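Local coordinates for protein acetylxylan esterase / glucomannan deacetylase (Cellvibrio japonicus, PDB 2WAA) that removes acetyl groups from plant cell wall xylan and glucomannan, with equal efficiency on both, as a family 2 carbohydrate esterase, at residues 236-239 / 240-244; 246-249 / 250-254. All blocks are in the same frame, centred on the assembly; numbering follows the deposited sequence. Where two conformers were deposited one is given.

Contact 1. Residues 236-239 / 240-244; sequences NDFS and PGIPD. With ACT (acetate ion), chain C.
Pro243 lays its CD almost exactly over the middle of the Phe238 ring, 3.5 Å from the ring centroid and only 3° off the ring normal, a CH-pi contact in which the six ring carbons are nearly equidistant from one methylene. The two side chains cross at about a right angle. Ile242 adds its CG1 obliquely, 4.0 Å from Phe238 CD2, so the phenyl is held by two successive residues of the loop; Ala283 and Leu284 of helix 278-295 also pack against it. With CG beside its own backbone N and anti to the carbonyl carbon (chi1 -74°), Phe238 carries the ring alongside the returning chain. The backbone turns at Gly241, whose positive phi ends the helical run; its N makes a weak, bent bond to Phe238 O (3.2 Å), while Phe238 CA approaches Gly241 O in a CA-H...O contact of 3.3 Å. This turn leaves the short helix that follows strand 228-231 in the SGNH/GDSL hydrolase fold, and Asn236, inferred to stabilise the transition state, stands on that helix. Its amide ND2 donates a nearly straight bond (169°) to OXT of an acetate ion at 2.9 Å, and also binds Arg187 O. The acetate is further held by Gly186 N, Ser141 N and His316 NE2, which places it among the inferred oxyanion-hole and catalytic residues.

Contact 2. Residues 246-249 / 250-254; sequences ATYI and NTYTR
The side chains of Tyr248 and Tyr252, one helical turn apart, lie side by side and point the same way, but their ring planes are turned nearly perpendicular, and Tyr248 CE2 meets Tyr252 CD2 obliquely at 3.9 Å. Tyr248 swings its CG anti to the backbone N (chi1 -159°), which sends the ring along the helix flank next to that of Tyr252. Leu189 packs against both side chains. The backbone carries regular alpha-helical i to i+4 bonding, with Asn250 N on Ala246 O and Thr251 N on Thr247 O. The next bond in the series joins Tyr252 N to Tyr248 O at 2.8 Å. A second kind of grip appears at Ile249 O, which takes two donors from a single residue. Thr253 N reaches it at 2.8 Å, tilted 24° from the carbonyl plane, and Thr253 OG1 at 2.9 Å, 37° out of that plane on the opposite face. The hydroxyl can fold back in this way because OG1 lies anti to its own carbonyl carbon, a common way for a buried helical threonine to satisfy its hydroxyl. Helix 245-262 has one flank against helix 278-295, where Ile249 meets Glu290 and Gln294 and Tyr252 meets Thr291, while the Tyr252 hydroxyl bonds to Ser231 OG at the end of strand 228-231 of the parallel sheet.

From the N terminus, the chain leaves strand 228-231 and enters contact 1, where the short helix 235-238 is closed off by its turn and the loop to Asp244. Asp244 is the N-cap of helix 245-262, its OD2 bonding to Thr247 OG1, and contact 2 occupies the first turns of that helix. The two are in series, neither nested nor crossed, with centres about 14 Å apart. Tyr248 nevertheless reaches back: its OH lies 2.9 Å from Asp237 OD2, a probable hydrogen bond, and its CD1 packs 3.7 Å from Pro243 CG. Through this residue the helix flank of contact 2 is tied to the helix bearing Asn236.

Contact 1. Residues 236-239 / 240-244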
ATOM      1  N   ASN A 236      13.724  -7.397  -7.331  1.00  8.80           N
ATOM      2  CA  ASN A 236      13.435  -8.502  -8.267  1.00  9.20           C
ATOM      3  C   ASN A 236      14.204  -8.367  -9.569  1.00 10.09           C
ATOM      4  O   ASN A 236      14.521  -9.376 -10.223  1.00 10.04           O
ATOM      5  CB  ASN A 236      11.909  -8.633  -8.460  1.00  8.96           C
ATOM      6  CG  ASN A 236      11.221  -8.971  -7.149  1.00  7.22           C
ATOM      7  OD1 ASN A 236      11.613  -9.947  -6.476  1.00  9.69           O
ATOM      8  ND2 ASN A 236      10.236  -8.124  -6.717  1.00  7.93           N
ATOM      9  N   ASP A 237      14.495  -7.130  -9.979  1.00 11.38           N
ATOM     10  CA  ASP A 237      15.335  -6.924 -11.152  1.00 11.29           C
ATOM     11  C   ASP A 237      16.707  -7.562 -10.981  1.00 12.44           C
ATOM     12  O   ASP A 237      17.353  -7.946 -11.977  1.00 12.48           O
ATOM     13  CB  ASP A 237      15.551  -5.443 -11.429  1.00 11.43           C
ATOM     14  CG  ASP A 237      14.264  -4.744 -11.802  1.00 12.30           C
ATOM     15  OD1 ASP A 237      13.690  -5.109 -12.861  1.00 10.70           O
ATOM     16  OD2 ASP A 237      13.823  -3.864 -11.019  1.00  9.56           O
ATOM     17  N   PHE A 238      17.195  -7.575  -9.730  1.00 12.53           N
ATOM     18  CA  PHE A 238      18.552  -8.107  -9.410  1.00 13.00           C
ATOM     19  C   PHE A 238      18.561  -9.584  -9.016  1.00 14.90           C
ATOM     20  O   PHE A 238      19.635 -10.179  -8.813  1.00 14.49           O
ATOM     21  CB  PHE A 238      19.217  -7.245  -8.295  1.00 13.03           C
ATOM     22  CG  PHE A 238      19.671  -5.908  -8.800  1.00 12.41           C
ATOM     23  CD1 PHE A 238      18.738  -5.000  -9.283  1.00 14.38           C
ATOM     24  CD2 PHE A 238      21.009  -5.573  -8.869  1.00 12.19           C
ATOM     25  CE1 PHE A 238      19.129  -3.764  -9.789  1.00 11.43           C
ATOM     26  CE2 PHE A 238      21.426  -4.356  -9.368  1.00 11.38           C
ATOM     27  CZ  PHE A 238      20.499  -3.432  -9.846  1.00 13.63           C
ATOM     28  N   SER A 239      17.381 -10.187  -8.922  1.00 15.63           N
ATOM     29  CA  SER A 239      17.304 -11.595  -8.511  0.50 16.89           C
ATOM     30  C   SER A 239      17.988 -12.539  -9.481  1.00 18.14           C
ATOM     31  O   SER A 239      18.740 -13.420  -9.057  1.00 18.22           O
ATOM     32  CB  SER A 239      15.859 -12.016  -8.271  0.50 16.97           C
ATOM     33  OG  SER A 239      15.385 -11.285  -7.179  0.50 15.10           O
ATOM     34  N   PRO A 240      17.755 -12.357 -10.788  1.00 18.70           N
ATOM     35  CA  PRO A 240      18.485 -13.238 -11.699  1.00 20.37           C
ATOM     36  C   PRO A 240      19.983 -12.936 -11.778  1.00 21.69           C
ATOM     37  O   PRO A 240      20.743 -13.841 -12.111  1.00 24.34           O
ATOM     38  CB  PRO A 240      17.851 -12.945 -13.075  1.00 19.55           C
ATOM     39  CG  PRO A 240      16.506 -12.255 -12.760  1.00 19.93           C
ATOM     40  CD  PRO A 240      16.788 -11.487 -11.508  1.00 19.00           C
ATOM     41  N   GLY A 241      20.396 -11.696 -11.492  1.00 19.69           N
ATOM     42  CA  GLY A 241      21.768 -11.232 -11.667  1.00 18.66           C
ATOM     43  C   GLY A 241      21.669  -9.707 -11.754  1.00 17.43           C
ATOM     44  O   GLY A 241      20.566  -9.146 -11.780  1.00 16.96           O
ATOM     45  N   ILE A 242      22.790  -9.010 -11.796  1.00 17.02           N
ATOM     46  CA  ILE A 242      22.730  -7.559 -11.947  1.00 16.19           C
ATOM     47  C   ILE A 242      22.323  -7.234 -13.363  1.00 16.43           C
ATOM     48  O   ILE A 242      22.997  -7.691 -14.294  1.00 16.04           O
ATOM     49  CB  ILE A 242      24.114  -6.955 -11.654  1.00 16.54           C
ATOM     50  CG1 ILE A 242      24.453  -7.157 -10.173  1.00 16.60           C
ATOM     51  CG2 ILE A 242      24.187  -5.494 -12.091  1.00 17.08           C
ATOM     52  CD1 ILE A 242      25.938  -6.806  -9.804  1.00 18.94           C
ATOM     53  N   PRO A 243      21.237  -6.437 -13.570  1.00 16.16           N
ATOM     54  CA  PRO A 243      20.834  -6.140 -14.961  1.00 15.75           C
ATOM     55  C   PRO A 243      21.762  -5.167 -15.682  1.00 17.48           C
ATOM     56  O   PRO A 243      22.504  -4.409 -15.058  1.00 16.85           O
ATOM     57  CB  PRO A 243      19.429  -5.489 -14.807  1.00 16.39           C
ATOM     58  CG  PRO A 243      19.392  -4.936 -13.368  1.00 13.64           C
ATOM     59  CD  PRO A 243      20.260  -5.890 -12.566  1.00 14.56           C
ATOM     60  N   ASP A 244      21.721  -5.187 -17.005  1.00 17.53           N
ATOM     61  CA  ASP A 244      22.495  -4.247 -17.810  1.00 19.80           C
ATOM     62  C   ASP A 244      22.380  -2.775 -17.333  1.00 19.66           C
ATOM     63  O   ASP A 244      21.259  -2.221 -17.245  1.00 19.68           O
ATOM     64  CB  ASP A 244      22.031  -4.336 -19.277  1.00 20.06           C
ATOM     65  CG  ASP A 244      22.773  -3.381 -20.158  1.00 23.10           C
ATOM     66  OD1 ASP A 244      24.020  -3.501 -20.216  1.00 28.60           O
ATOM     67  OD2 ASP A 244      22.149  -2.495 -20.784  1.00 25.06           O
TER
HETATM   68  C   ACT C1343       9.713  -9.428  -3.646  1.00 15.00           C
HETATM   69  O   ACT C1343       9.507 -10.672  -3.418  1.00 15.14           O
HETATM   70  OXT ACT C1343       8.826  -8.848  -4.314  1.00 13.71           O
HETATM   71  CH3 ACT C1343      10.922  -8.677  -3.156  1.00 15.63           C

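Contact 2. Residues 246-249 / 250-254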
ATOM      1  N   ALA A 246      23.229   0.377 -18.669  1.00 18.83           N
ATOM      2  CA  ALA A 246      22.569   1.387 -19.510  1.00 19.09           C
ATOM      3  C   ALA A 246      21.062   1.153 -19.618  1.00 17.76           C
ATOM      4  O   ALA A 246      20.297   2.090 -19.582  1.00 18.27           O
ATOM      5  CB  ALA A 246      23.222   1.485 -20.937  1.00 17.87           C
ATOM      6  N   THR A 247      20.641  -0.095 -19.754  1.00 17.38           N
ATOM      7  CA  THR A 247      19.238  -0.407 -19.933  1.00 17.70           C
ATOM      8  C   THR A 247      18.441  -0.013 -18.668  1.00 16.68           C
ATOM      9  O   THR A 247      17.391   0.641 -18.715  1.00 16.84           O
ATOM     10  CB  THR A 247      19.036  -1.913 -20.132  1.00 18.40           C
ATOM     11  OG1 THR A 247      19.702  -2.357 -21.324  1.00 19.51           O
ATOM     12  CG2 THR A 247      17.548  -2.246 -20.244  1.00 21.00           C
ATOM     13  N   TYR A 248      18.967  -0.405 -17.533  1.00 15.26           N
ATOM     14  CA  TYR A 248      18.274  -0.110 -16.290  1.00 13.67           C
ATOM     15  C   TYR A 248      18.201   1.398 -16.022  1.00 14.08           C
ATOM     16  O   TYR A 248      17.136   1.938 -15.668  1.00 13.87           O
ATOM     17  CB  TYR A 248      18.970  -0.816 -15.148  1.00 12.45           C
ATOM     18  CG  TYR A 248      18.046  -0.972 -13.969  1.00 12.84           C
ATOM     19  CD1 TYR A 248      17.192  -2.065 -13.901  1.00 12.65           C
ATOM     20  CD2 TYR A 248      18.046  -0.038 -12.931  1.00  9.95           C
ATOM     21  CE1 TYR A 248      16.335  -2.249 -12.809  1.00 11.55           C
ATOM     22  CE2 TYR A 248      17.213  -0.212 -11.815  1.00 11.34           C
ATOM     23  CZ  TYR A 248      16.355  -1.320 -11.784  1.00 10.67           C
ATOM     24  OH  TYR A 248      15.509  -1.526 -10.734  1.00 11.07           O
ATOM     25  N   ILE A 249      19.325   2.086 -16.177  1.00 14.07           N
ATOM     26  CA  ILE A 249      19.350   3.513 -15.875  1.00 14.35           C
ATOM     27  C   ILE A 249      18.453   4.256 -16.851  1.00 16.07           C
ATOM     28  O   ILE A 249      17.709   5.183 -16.469  1.00 15.23           O
ATOM     29  CB  ILE A 249      20.783   4.078 -15.897  1.00 14.93           C
ATOM     30  CG1 ILE A 249      21.595   3.518 -14.693  1.00 14.66           C
ATOM     31  CG2 ILE A 249      20.774   5.649 -15.934  1.00 14.11           C
ATOM     32  CD1 ILE A 249      23.084   3.868 -14.790  1.00 17.09           C
ATOM     33  N   ASN A 250      18.473   3.862 -18.121  1.00 16.83           N
ATOM     34  CA  ASN A 250      17.608   4.557 -19.054  1.00 16.44           C
ATOM     35  C   ASN A 250      16.128   4.320 -18.745  1.00 15.66           C
ATOM     36  O   ASN A 250      15.314   5.243 -18.878  1.00 14.68           O
ATOM     37  CB  ASN A 250      17.935   4.178 -20.499  1.00 18.30           C
ATOM     38  CG  ASN A 250      19.251   4.774 -20.950  1.00 20.68           C
ATOM     39  OD1 ASN A 250      19.719   5.809 -20.411  1.00 23.08           O
ATOM     40  ND2 ASN A 250      19.840   4.162 -21.960  1.00 23.05           N
ATOM     41  N   THR A 251      15.760   3.117 -18.318  1.00 13.98           N
ATOM     42  CA  THR A 251      14.362   2.957 -17.984  0.50 13.99           C
ATOM     43  C   THR A 251      13.980   3.577 -16.654  1.00 12.92           C
ATOM     44  O   THR A 251      12.882   4.121 -16.558  1.00 11.70           O
ATOM     45  CB  THR A 251      13.709   1.581 -18.378  0.50 15.39           C
ATOM     46  OG1 THR A 251      12.847   1.056 -17.348  0.50 17.09           O
ATOM     47  CG2 THR A 251      14.734   0.592 -18.817  0.50 15.96           C
ATOM     48  N   TYR A 252      14.900   3.609 -15.688  1.00 10.38           N
ATOM     49  CA  TYR A 252      14.573   4.264 -14.434  1.00 10.49           C
ATOM     50  C   TYR A 252      14.404   5.760 -14.700  1.00 11.43           C
ATOM     51  O   TYR A 252      13.477   6.399 -14.193  1.00 11.03           O
ATOM     52  CB  TYR A 252      15.651   4.032 -13.379  1.00  9.69           C
ATOM     53  CG  TYR A 252      15.119   3.937 -11.960  1.00  9.27           C
ATOM     54  CD1 TYR A 252      13.855   4.439 -11.623  1.00 10.75           C
ATOM     55  CD2 TYR A 252      15.864   3.312 -10.976  1.00 10.57           C
ATOM     56  CE1 TYR A 252      13.356   4.355 -10.281  1.00 10.01           C
ATOM     57  CE2 TYR A 252      15.396   3.243  -9.630  1.00 10.92           C
ATOM     58  CZ  TYR A 252      14.148   3.754  -9.306  1.00 11.89           C
ATOM     59  OH  TYR A 252      13.709   3.610  -8.019  1.00  9.88           O
ATOM     60  N   THR A 253      15.311   6.333 -15.513  1.00 12.16           N
ATOM     61  CA  THR A 253      15.229   7.748 -15.834  1.00 12.44           C
ATOM     62  C   THR A 253      13.894   8.032 -16.519  1.00 12.97           C
ATOM     63  O   THR A 253      13.200   8.995 -16.161  1.00 11.67           O
ATOM     64  CB  THR A 253      16.388   8.134 -16.766  1.00 14.17           C
ATOM     65  OG1 THR A 253      17.608   7.995 -16.016  1.00 14.15           O
ATOM     66  CG2 THR A 253      16.264   9.578 -17.261  1.00 16.08           C
ATOM     67  N   ARG A 254      13.518   7.191 -17.483  1.00 12.88           N
ATOM     68  CA  ARG A 254      12.268   7.444 -18.175  0.50 12.96           C
ATOM     69  C   ARG A 254      11.071   7.346 -17.227  1.00 12.87           C
ATOM     70  O   ARG A 254      10.162   8.169 -17.301  1.00 13.05           O
ATOM     71  CB  ARG A 254      12.119   6.557 -19.400  0.50 13.66           C
ATOM     72  CG  ARG A 254      10.900   6.963 -20.216  0.50 16.63           C
ATOM     73  CD  ARG A 254      10.909   6.435 -21.632  0.50 22.31           C
ATOM     74  NE  ARG A 254       9.616   6.688 -22.269  0.50 26.78           N
ATOM     75  CZ  ARG A 254       9.466   7.314 -23.435  0.50 29.09           C
ATOM     76  NH1 ARG A 254      10.534   7.737 -24.105  0.50 30.04           N
ATOM     77  NH2 ARG A 254       8.255   7.501 -23.938  0.50 28.38           N
TER